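Side-chain contact in amidase, hydantoinase/carbamoylase family (Burkholderia ambifaria, PDB 5TP4), which probably hydrolyses N-carbamoyl-L-amino acids as a zinc-dependent amidase of the peptidase M20 family: residues B[85-90]-B[414-419]. Numbering follows the deposited sequence.
Sequences APVLIG and ARAGVA
With CG1 of Val87 trans to the backbone N (chi1 172°), the other branch, CG2, lies trans to the carbonyl carbon and is the methyl that reaches the C-terminal end of helix 398-416. On the helix side, Arg415 also sets its CG trans to the backbone N (chi1 -175°); the chain then bends at chi2, and the guanidinium end runs on past the methyl towards Asp192. The methyl and the aliphatic stem meet here: Val87 CG2 lies 3.8 Å from Arg415 CG. The same methyl approaches the next helical residue, with Val87 CG2 4.0 Å from Ala416 CB, so a single branch touches two consecutive side chains. Valine suits the strand because its beta-branched side chain is compact and stands stiffly off the sheet; the small methyl of alanine lets the helix end come close to it. Arginine fits a partly exposed place by offering its CG methylene to the valine and carrying its charge farther on, where NE forms a salt bridge with Asp192, just before strand 193-199.

Strand 87-91 lies between parallel strands 129-133 and 193-199, and the contact packs helix 398-416 onto this part of the sheet, away from the zinc site. Val412 and Phe195 also touch Val87, extending the apolar surroundings. Between the two segments the attraction is purely van der Waals and hydrophobic, adding little directional restraint, whereas the ion pair with Asp192 probably helps to fix the course of the arginine stem against which the valine rests.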
loop_
_atom_site.group_PDB
_atom_site.type_symbol
_atom_site.label_atom_id
_atom_site.label_comp_id
_atom_site.label_asym_id
_atom_site.label_seq_id
_atom_site.Cartn_x
_atom_site.Cartn_y
_atom_site.Cartn_z
ATOM N N ALA B 85 -1.870 20.853 48.729
ATOM C CA ALA B 85 -1.324 20.345 47.484
ATOM C C ALA B 85 -1.450 21.406 46.390
ATOM O O ALA B 85 -2.381 22.219 46.413
ATOM C CB ALA B 85 -2.062 19.078 47.060
ATOM N N PRO B 86 -0.535 21.408 45.424
ATOM C CA PRO B 86 -0.533 22.453 44.393
ATOM C C PRO B 86 -1.570 22.218 43.302
ATOM O O PRO B 86 -2.002 21.097 43.021
ATOM C CB PRO B 86 0.891 22.370 43.827
ATOM C CG PRO B 86 1.266 20.911 43.983
ATOM C CD PRO B 86 0.613 20.494 45.290
ATOM N N VAL B 87 -1.945 23.327 42.677
ATOM C CA VAL B 87 -2.589 23.317 41.377
ATOM C C VAL B 87 -1.462 23.360 40.358
ATOM O O VAL B 87 -0.608 24.254 40.410
ATOM C CB VAL B 87 -3.535 24.511 41.220
ATOM C CG1 VAL B 87 -4.049 24.575 39.757
ATOM C CG2 VAL B 87 -4.648 24.410 42.243
ATOM N N LEU B 88 -1.451 22.391 39.446
ATOM C CA LEU B 88 -0.325 22.177 38.547
ATOM C C LEU B 88 -0.762 22.570 37.149
ATOM O O LEU B 88 -1.822 22.146 36.696
ATOM C CB LEU B 88 0.101 20.707 38.615
ATOM C CG LEU B 88 1.324 20.092 37.953
ATOM C CD1 LEU B 88 2.638 20.784 38.344
ATOM C CD2 LEU B 88 1.346 18.631 38.347
ATOM N N ILE B 89 0.047 23.397 36.489
ATOM C CA ILE B 89 -0.142 23.778 35.093
ATOM C C ILE B 89 0.978 23.115 34.319
ATOM O O ILE B 89 2.147 23.366 34.610
ATOM C CB ILE B 89 -0.052 25.300 34.914
ATOM C CG1 ILE B 89 -1.144 26.022 35.710
ATOM C CG2 ILE B 89 -0.075 25.683 33.415
ATOM C CD1 ILE B 89 -1.012 27.552 35.613
ATOM N N GLY B 90 0.658 22.302 33.315
ATOM C CA GLY B 90 1.713 21.573 32.643
ATOM C C GLY B 90 1.526 21.496 31.144
ATOM O O GLY B 90 0.455 21.777 30.607
ATOM N N ALA B 414 -9.448 30.354 40.187
ATOM C CA ALA B 414 -10.648 29.872 40.856
ATOM C C ALA B 414 -10.343 28.606 41.645
ATOM O O ALA B 414 -10.772 28.462 42.794
ATOM C CB ALA B 414 -11.766 29.629 39.832
ATOM N N ARG B 415 -9.535 27.713 41.067
ATOM C CA ARG B 415 -9.228 26.457 41.734
ATOM C C ARG B 415 -8.313 26.676 42.931
ATOM O O ARG B 415 -8.544 26.116 44.018
ATOM C CB ARG B 415 -8.592 25.491 40.731
ATOM C CG ARG B 415 -8.346 24.100 41.312
ATOM C CD ARG B 415 -9.666 23.357 41.599
ATOM N NE ARG B 415 -9.394 21.981 42.001
ATOM C CZ ARG B 415 -10.270 20.986 42.019
ATOM N NH1 ARG B 415 -11.539 21.176 41.671
ATOM N NH2 ARG B 415 -9.847 19.779 42.382
ATOM N N ALA B 416 -7.292 27.509 42.764
ATOM C CA ALA B 416 -6.298 27.712 43.803
ATOM C C ALA B 416 -6.742 28.674 44.883
ATOM O O ALA B 416 -6.211 28.615 45.996
ATOM C CB ALA B 416 -4.999 28.235 43.181
ATOM N N GLY B 417 -7.685 29.559 44.590
ATOM C CA GLY B 417 -8.085 30.556 45.552
ATOM C C GLY B 417 -7.104 31.713 45.631
ATOM O O GLY B 417 -5.935 31.614 45.266
ATOM N N VAL B 418 -7.609 32.846 46.093
ATOM C CA VAL B 418 -6.806 34.050 46.245
ATOM C C VAL B 418 -6.751 34.367 47.728
ATOM O O VAL B 418 -7.795 34.533 48.370
ATOM C CB VAL B 418 -7.378 35.224 45.436
ATOM C CG1 VAL B 418 -6.580 36.491 45.698
ATOM C CG2 VAL B 418 -7.366 34.884 43.976
ATOM N N ALA B 419 -5.539 34.417 48.280
ATOM C CA ALA B 419 -5.359 34.708 49.690
ATOM C C ALA B 419 -5.286 36.205 49.936
ATOM O O ALA B 419 -5.958 36.719 50.836
ATOM C CB ALA B 419 -4.096 34.022 50.213
#